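Local coordinates for At5g01750 protein (Arabidopsis thaliana, PDB 1ZXU) that is of unknown function but might be related to the phospholipid scramblase and tubby-like superfamily of membrane-tethered transcription factors, at residues L81-E93 with Q103-L116. Numbering follows the deposited sequence.
Sequences LDGSGTPVVTLRE and QVFRGGSTDQRDLL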
ATOM      1  N   LEU A  81       2.948   0.185 -10.641  1.00 12.76           N
ATOM      2  CA  LEU A  81       4.076  -0.037 -11.570  1.00 12.90           C
ATOM      3  C   LEU A  81       5.279   0.653 -11.030  1.00 14.60           C
ATOM      4  O   LEU A  81       5.169   1.722 -10.443  1.00 16.10           O
ATOM      5  CB  LEU A  81       3.788   0.564 -12.955  1.00 17.57           C
ATOM      6  CG  LEU A  81       2.424   0.166 -13.538  1.00 17.32           C
ATOM      7  CD1 LEU A  81       2.185   0.937 -14.865  1.00 29.48           C
ATOM      8  CD2 LEU A  81       2.413  -1.256 -13.852  1.00 20.59           C
ATOM      9  N   ASP A  82       6.448   0.073 -11.224  1.00 15.17           N
ATOM     10  CA  ASP A  82       7.659   0.866 -10.893  1.00 16.84           C
ATOM     11  C   ASP A  82       8.028   1.906 -12.008  1.00 19.41           C
ATOM     12  O   ASP A  82       7.274   2.106 -12.957  1.00 21.20           O
ATOM     13  CB  ASP A  82       8.818  -0.040 -10.501  1.00 18.54           C
ATOM     14  CG  ASP A  82       9.402  -0.810 -11.679  1.00 25.25           C
ATOM     15  OD1 ASP A  82       9.184  -0.433 -12.851  1.00 23.07           O
ATOM     16  OD2 ASP A  82      10.040  -1.854 -11.406  1.00 29.02           O
ATOM     17  N   GLY A  83       9.135   2.632 -11.832  1.00 23.31           N
ATOM     18  CA  GLY A  83       9.562   3.652 -12.816  1.00 26.89           C
ATOM     19  C   GLY A  83       9.873   3.141 -14.224  1.00 30.14           C
ATOM     20  O   GLY A  83       9.821   3.909 -15.198  1.00 30.87           O
ATOM     21  N   SER A  84      10.126   1.831 -14.337  1.00 30.49           N
ATOM     22  CA  SER A  84      10.394   1.195 -15.614  1.00 32.22           C
ATOM     23  C   SER A  84       9.092   0.713 -16.272  1.00 31.96           C
ATOM     24  O   SER A  84       9.081   0.273 -17.417  1.00 31.67           O
ATOM     25  CB  SER A  84      11.355   0.034 -15.407  1.00 33.59           C
ATOM     26  OG  SER A  84      10.655  -1.044 -14.808  1.00 40.27           O
ATOM     27  N   GLY A  85       7.980   0.833 -15.554  1.00 27.23           N
ATOM     28  CA  GLY A  85       6.705   0.421 -16.081  1.00 25.73           C
ATOM     29  C   GLY A  85       6.361  -1.038 -15.759  1.00 22.25           C
ATOM     30  O   GLY A  85       5.365  -1.568 -16.284  1.00 24.04           O
ATOM     31  N   THR A  86       7.167  -1.664 -14.906  1.00 19.48           N
ATOM     32  CA  THR A  86       6.981  -3.088 -14.553  1.00 18.16           C
ATOM     33  C   THR A  86       5.986  -3.186 -13.389  1.00 17.88           C
ATOM     34  O   THR A  86       6.172  -2.473 -12.383  1.00 17.46           O
ATOM     35  CB  THR A  86       8.273  -3.724 -14.096  1.00 20.39           C
ATOM     36  OG1 THR A  86       9.303  -3.553 -15.095  1.00 29.21           O
ATOM     37  CG2 THR A  86       8.088  -5.238 -13.891  1.00 22.58           C
ATOM     38  N   PRO A  87       4.973  -4.047 -13.516  1.00 16.45           N
ATOM     39  CA  PRO A  87       4.051  -4.254 -12.380  1.00 15.72           C
ATOM     40  C   PRO A  87       4.750  -4.768 -11.157  1.00 14.69           C
ATOM     41  O   PRO A  87       5.523  -5.742 -11.240  1.00 16.29           O
ATOM     42  CB  PRO A  87       3.071  -5.311 -12.898  1.00 15.93           C
ATOM     43  CG  PRO A  87       3.080  -5.072 -14.454  1.00 20.42           C
ATOM     44  CD  PRO A  87       4.531  -4.792 -14.722  1.00 18.27           C
ATOM     45  N   VAL A  88       4.448  -4.154  -9.997  1.00 11.80           N
ATOM     46  CA  VAL A  88       5.025  -4.576  -8.757  1.00 11.44           C
ATOM     47  C   VAL A  88       3.993  -5.454  -8.001  1.00 11.84           C
ATOM     48  O   VAL A  88       4.313  -6.560  -7.511  1.00 13.88           O
ATOM     49  CB  VAL A  88       5.386  -3.345  -7.911  1.00 12.81           C
ATOM     50  CG1 VAL A  88       5.853  -3.747  -6.485  1.00 13.44           C
ATOM     51  CG2 VAL A  88       6.458  -2.480  -8.709  1.00 13.97           C
ATOM     52  N   VAL A  89       2.803  -4.868  -7.831  1.00 11.07           N
ATOM     53  CA  VAL A  89       1.669  -5.661  -7.321  1.00 10.99           C
ATOM     54  C   VAL A  89       0.379  -5.290  -8.062  1.00 11.24           C
ATOM     55  O   VAL A  89       0.262  -4.203  -8.643  1.00 11.79           O
ATOM     56  CB  VAL A  89       1.392  -5.493  -5.790  1.00 11.36           C
ATOM     57  CG1 VAL A  89       2.593  -6.052  -4.934  1.00 11.99           C
ATOM     58  CG2 VAL A  89       1.089  -4.051  -5.451  1.00 13.33           C
ATOM     59  N   THR A  90      -0.575  -6.216  -8.001  1.00 11.51           N
ATOM     60  CA  THR A  90      -1.960  -5.975  -8.521  1.00 11.53           C
ATOM     61  C   THR A  90      -2.918  -6.106  -7.344  1.00 11.78           C
ATOM     62  O   THR A  90      -2.791  -7.052  -6.569  1.00 13.06           O
ATOM     63  CB  THR A  90      -2.309  -7.016  -9.613  1.00 15.38           C
ATOM     64  OG1 THR A  90      -1.427  -6.799 -10.728  1.00 16.04           O
ATOM     65  CG2 THR A  90      -3.737  -6.770 -10.097  1.00 15.62           C
ATOM     66  N   LEU A  91      -3.789  -5.116  -7.197  1.00 12.19           N
ATOM     67  CA  LEU A  91      -4.850  -5.176  -6.121  1.00 11.83           C
ATOM     68  C   LEU A  91      -6.157  -5.491  -6.820  1.00 15.02           C
ATOM     69  O   LEU A  91      -6.474  -4.860  -7.858  1.00 16.07           O
ATOM     70  CB  LEU A  91      -4.970  -3.782  -5.515  1.00 14.20           C
ATOM     71  CG  LEU A  91      -3.796  -3.388  -4.652  1.00 16.44           C
ATOM     72  CD1 LEU A  91      -2.624  -2.890  -5.448  1.00 20.05           C
ATOM     73  CD2 LEU A  91      -4.271  -2.262  -3.749  1.00 25.84           C
ATOM     74  N   ARG A  92      -6.920  -6.417  -6.262  1.00 14.11           N
ATOM     75  CA  ARG A  92      -8.231  -6.750  -6.840  1.00 17.94           C
ATOM     76  C   ARG A  92      -9.253  -6.662  -5.731  1.00 19.60           C
ATOM     77  O   ARG A  92      -9.064  -7.221  -4.657  1.00 18.06           O
ATOM     78  CB  ARG A  92      -8.243  -8.147  -7.486  1.00 20.52           C
ATOM     79  CG  ARG A  92      -9.481  -8.394  -8.349  1.00 27.08           C
ATOM     80  CD  ARG A  92      -9.480  -9.800  -8.971  1.00 28.19           C
ATOM     81  NE  ARG A  92      -9.463 -10.839  -7.938  1.00 41.30           N
ATOM     82  CZ  ARG A  92      -9.302 -12.139  -8.180  1.00 44.43           C
ATOM     83  NH1 ARG A  92      -9.137 -12.580  -9.424  1.00 46.68           N
ATOM     84  NH2 ARG A  92      -9.300 -13.003  -7.173  1.00 43.41           N
ATOM     85  N   GLU A  93     -10.327  -5.937  -5.985  1.00 24.37           N
ATOM     86  CA  GLU A  93     -11.453  -5.965  -5.047  1.00 29.72           C
ATOM     87  C   GLU A  93     -12.307  -7.120  -5.501  1.00 34.69           C
ATOM     88  O   GLU A  93     -12.811  -7.082  -6.637  1.00 35.79           O
ATOM     89  CB  GLU A  93     -12.283  -4.702  -5.153  1.00 32.01           C
ATOM     90  CG  GLU A  93     -11.521  -3.416  -5.027  1.00 39.52           C
ATOM     91  CD  GLU A  93     -12.446  -2.245  -4.878  1.00 54.74           C
ATOM     92  OE1 GLU A  93     -12.961  -1.744  -5.907  1.00 58.08           O
ATOM     93  OE2 GLU A  93     -12.681  -1.836  -3.718  1.00 61.79           O
ATOM     94  N   GLN A 103      -7.610  -8.389  -2.451  1.00 15.14           N
ATOM     95  CA  GLN A 103      -6.421  -9.267  -2.428  1.00 16.25           C
ATOM     96  C   GLN A 103      -5.336  -8.597  -3.255  1.00 14.13           C
ATOM     97  O   GLN A 103      -5.630  -7.883  -4.213  1.00 15.28           O
ATOM     98  CB  GLN A 103      -6.710 -10.647  -2.989  1.00 19.45           C
ATOM     99  CG  GLN A 103      -7.679 -11.396  -2.059  1.00 23.18           C
ATOM    100  CD  GLN A 103      -7.794 -12.859  -2.327  1.00 31.81           C
ATOM    101  OE1 GLN A 103      -7.954 -13.286  -3.477  1.00 28.12           O
ATOM    102  NE2 GLN A 103      -7.737 -13.652  -1.253  1.00 34.72           N
ATOM    103  N   VAL A 104      -4.091  -8.863  -2.881  1.00 13.08           N
ATOM    104  CA  VAL A 104      -2.981  -8.168  -3.510  1.00 11.38           C
ATOM    105  C   VAL A 104      -2.058  -9.310  -3.913  1.00 11.74           C
ATOM    106  O   VAL A 104      -1.718 -10.188  -3.083  1.00 12.38           O
ATOM    107  CB  VAL A 104      -2.251  -7.265  -2.504  1.00 12.33           C
ATOM    108  CG1 VAL A 104      -1.087  -6.549  -3.197  1.00 12.21           C
ATOM    109  CG2 VAL A 104      -3.167  -6.164  -1.985  1.00 14.56           C
ATOM    110  N   PHE A 105      -1.662  -9.238  -5.189  1.00 11.94           N
ATOM    111  CA  PHE A 105      -0.903 -10.313  -5.863  1.00 12.11           C
ATOM    112  C   PHE A 105       0.425  -9.787  -6.323  1.00 12.07           C
ATOM    113  O   PHE A 105       0.561  -8.602  -6.618  1.00 11.88           O
ATOM    114  CB  PHE A 105      -1.655 -10.739  -7.126  1.00 12.13           C
ATOM    115  CG  PHE A 105      -3.042 -11.270  -6.824  1.00 13.00           C
ATOM    116  CD1 PHE A 105      -3.199 -12.626  -6.567  1.00 15.36           C
ATOM    117  CD2 PHE A 105      -4.132 -10.419  -6.722  1.00 15.10           C
ATOM    118  CE1 PHE A 105      -4.434 -13.184  -6.232  1.00 17.25           C
ATOM    119  CE2 PHE A 105      -5.425 -10.980  -6.375  1.00 16.85           C
ATOM    120  CZ  PHE A 105      -5.546 -12.380  -6.145  1.00 17.40           C
ATOM    121  N   ARG A 106       1.389 -10.674  -6.399  1.00 12.77           N
ATOM    122  CA  ARG A 106       2.698 -10.365  -7.021  1.00 14.75           C
ATOM    123  C   ARG A 106       2.572  -9.950  -8.475  1.00 14.18           C
ATOM    124  O   ARG A 106       1.910 -10.617  -9.270  1.00 15.16           O
ATOM    125  CB  ARG A 106       3.559 -11.630  -7.067  1.00 15.71           C
ATOM    126  CG  ARG A 106       3.733 -12.348  -5.795  1.00 22.38           C
ATOM    127  CD  ARG A 106       4.567 -13.690  -5.995  1.00 22.72           C
ATOM    128  NE  ARG A 106       4.732 -14.313  -4.681  1.00 24.82           N
ATOM    129  CZ  ARG A 106       5.706 -14.004  -3.826  1.00 28.62           C
ATOM    130  NH1 ARG A 106       6.637 -13.120  -4.190  1.00 31.58           N
ATOM    131  NH2 ARG A 106       5.746 -14.587  -2.612  1.00 29.74           N
ATOM    132  N   GLY A 107       3.247  -8.858  -8.825  1.00 12.30           N
ATOM    133  CA  GLY A 107       3.392  -8.453 -10.232  1.00 15.17           C
ATOM    134  C   GLY A 107       2.090  -8.136 -10.903  1.00 16.63           C
ATOM    135  O   GLY A 107       1.219  -7.462 -10.280  1.00 16.61           O
ATOM    136  N   GLY A 108       1.942  -8.566 -12.159  1.00 15.98           N
ATOM    137  CA  GLY A 108       0.738  -8.318 -12.900  1.00 17.62           C
ATOM    138  C   GLY A 108      -0.248  -9.465 -12.854  1.00 18.71           C
ATOM    139  O   GLY A 108      -1.043  -9.634 -13.753  1.00 27.12           O
ATOM    140  N   SER A 109      -0.243 -10.236 -11.792  1.00 20.60           N
ATOM    141  CA  SER A 109      -1.044 -11.445 -11.722  1.00 19.97           C
ATOM    142  C   SER A 109      -2.319 -11.248 -10.906  1.00 21.25           C
ATOM    143  O   SER A 109      -2.355 -10.374 -10.040  1.00 20.53           O
ATOM    144  CB  SER A 109      -0.188 -12.505 -11.046  1.00 22.19           C
ATOM    145  OG  SER A 109      -0.834 -13.759 -10.997  1.00 21.42           O
ATOM    146  N   THR A 110      -3.352 -12.068 -11.160  1.00 20.21           N
ATOM    147  CA  THR A 110      -4.434 -12.259 -10.184  1.00 20.16           C
ATOM    148  C   THR A 110      -4.619 -13.772  -9.885  1.00 19.21           C
ATOM    149  O   THR A 110      -5.691 -14.219  -9.382  1.00 19.14           O
ATOM    150  CB  THR A 110      -5.750 -11.584 -10.647  1.00 22.09           C
ATOM    151  OG1 THR A 110      -6.101 -12.055 -11.978  1.00 25.69           O
ATOM    152  CG2 THR A 110      -5.584 -10.037 -10.647  1.00 27.00           C
ATOM    153  N   ASP A 111      -3.567 -14.567 -10.148  1.00 17.63           N
ATOM    154  CA  ASP A 111      -3.601 -15.993  -9.874  1.00 19.10           C
ATOM    155  C   ASP A 111      -3.437 -16.220  -8.376  1.00 19.15           C
ATOM    156  O   ASP A 111      -2.603 -15.593  -7.709  1.00 17.56           O
ATOM    157  CB  ASP A 111      -2.509 -16.759 -10.623  1.00 23.20           C
ATOM    158  CG  ASP A 111      -2.653 -16.689 -12.155  1.00 34.61           C
ATOM    159  OD1 ASP A 111      -3.741 -16.314 -12.682  1.00 39.43           O
ATOM    160  OD2 ASP A 111      -1.640 -17.015 -12.841  1.00 43.76           O
ATOM    161  N   GLN A 112      -4.200 -17.169  -7.840  1.00 20.24           N
ATOM    162  CA  GLN A 112      -4.203 -17.422  -6.419  1.00 20.92           C
ATOM    163  C   GLN A 112      -2.809 -17.798  -5.932  1.00 19.58           C
ATOM    164  O   GLN A 112      -2.458 -17.486  -4.814  1.00 18.31           O
ATOM    165  CB  GLN A 112      -5.250 -18.515  -6.018  1.00 23.17           C
ATOM    166  CG  GLN A 112      -6.666 -17.971  -5.871  1.00 28.81           C
ATOM    167  CD  GLN A 112      -6.806 -16.949  -4.740  1.00 28.39           C
ATOM    168  OE1 GLN A 112      -6.558 -17.277  -3.571  1.00 39.79           O
ATOM    169  NE2 GLN A 112      -7.196 -15.723  -5.075  1.00 29.54           N
ATOM    170  N   ARG A 113      -2.022 -18.485  -6.775  1.00 19.57           N
ATOM    171  CA  ARG A 113      -0.676 -18.867  -6.366  1.00 20.10           C
ATOM    172  C   ARG A 113       0.193 -17.612  -6.130  1.00 19.99           C
ATOM    173  O   ARG A 113       1.239 -17.711  -5.462  1.00 20.91           O
ATOM    174  CB  ARG A 113      -0.013 -19.824  -7.379  1.00 22.97           C
ATOM    175  CG  ARG A 113       0.435 -19.198  -8.682  1.00 21.47           C
ATOM    176  CD  ARG A 113       1.088 -20.222  -9.550  1.00 20.06           C
ATOM    177  NE  ARG A 113       1.522 -19.662 -10.820  1.00 22.88           N
ATOM    178  CZ  ARG A 113       2.072 -20.397 -11.790  1.00 22.87           C
ATOM    179  NH1 ARG A 113       2.227 -21.699 -11.609  1.00 26.70           N
ATOM    180  NH2 ARG A 113       2.446 -19.840 -12.920  1.00 28.83           N
ATOM    181  N   ASP A 114      -0.202 -16.481  -6.721  1.00 16.42           N
ATOM    182  CA  ASP A 114       0.615 -15.241  -6.552  1.00 13.21           C
ATOM    183  C   ASP A 114       0.096 -14.321  -5.441  1.00 15.45           C
ATOM    184  O   ASP A 114       0.527 -13.194  -5.301  1.00 12.52           O
ATOM    185  CB  ASP A 114       0.705 -14.481  -7.865  1.00 14.54           C
ATOM    186  CG  ASP A 114       1.508 -15.219  -8.887  1.00 21.36           C
ATOM    187  OD1 ASP A 114       2.542 -15.788  -8.470  1.00 19.19           O
ATOM    188  OD2 ASP A 114       1.097 -15.217 -10.068  1.00 22.42           O
ATOM    189  N   LEU A 115      -0.815 -14.837  -4.636  1.00 15.93           N
ATOM    190  CA  LEU A 115      -1.406 -14.028  -3.563  1.00 14.89           C
ATOM    191  C   LEU A 115      -0.348 -13.649  -2.479  1.00 15.67           C
ATOM    192  O   LEU A 115       0.349 -14.575  -1.859  1.00 18.34           O
ATOM    193  CB  LEU A 115      -2.569 -14.854  -2.971  1.00 15.01           C
ATOM    194  CG  LEU A 115      -3.286 -14.135  -1.843  1.00 19.82           C
ATOM    195  CD1 LEU A 115      -3.995 -12.899  -2.249  1.00 17.35           C
ATOM    196  CD2 LEU A 115      -4.173 -15.165  -0.981  1.00 16.44           C
ATOM    197  N   LEU A 116      -0.241 -12.371  -2.218  1.00 13.56           N
ATOM    198  CA  LEU A 116       0.680 -11.878  -1.204  1.00 12.77           C
ATOM    199  C   LEU A 116      -0.052 -11.626   0.125  1.00 13.97           C
ATOM    200  O   LEU A 116       0.473 -11.964   1.203  1.00 15.58           O
ATOM    201  CB  LEU A 116       1.378 -10.609  -1.643  1.00 13.71           C
ATOM    202  CG  LEU A 116       2.422 -10.810  -2.734  1.00 14.63           C
ATOM    203  CD1 LEU A 116       2.829  -9.462  -3.324  1.00 13.05           C
ATOM    204  CD2 LEU A 116       3.600 -11.590  -2.219  1.00 19.85           C
TER
HETATM  205  O   HOH W   1      -2.511  -6.644 -13.248  1.00 31.95           O
HETATM  206  O   HOH W   2      -7.510 -15.295  -7.762  1.00 34.06           O
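The beta hairpin of strands 87-92 and 101-106 pairs Thr-90 with Phe-105 and Arg-92 with Gln-103, each through two backbone hydrogen bonds, and these hydrogen-bonded pairs put their side chains on one face of the sheet, the non-hydrogen-bonded pair Leu-91 and Val-104 on the other. Where strand 101-106 ends, Gly-107 N donates to Val-88 O (2.9 Å), which it meets well above the carbonyl plane, as the chain enters a type II' turn from Arg-106 to Ser-109. Thr-90 OG1, beside its own backbone N (chi1 -65°), gives its hydrogen to an in-plane lone pair of Gly-107 O at 2.8 Å and accepts one from a water, while CG2 rests on Thr-110 CG2. A valine here would probably leave Gly-107 O without its hydroxyl donor and the water without its acceptor, making the turn less firmly tied to the strand. In the closed antiparallel barrel of this tubby-like fold, the opposite face carries Leu-91 beside Val-104 (CG to CG2 3.9 Å), with Leu-91 also reaching Val-205 and Ile-206 of helix 197-211. On the Thr-90 face, Arg-92 bends at chi3 (60°), bringing NH2 to 3.9 Å from Phe-105 CZ, with the guanidinium and ring planes 73° apart. Thr-110 CA sits over the centre of that ring, and Leu-115 CD1 covers its other face. A second water accepts from Arg-92 NH2 and Gln-112 NE2 and donates to Thr-110 O (2.7 Å).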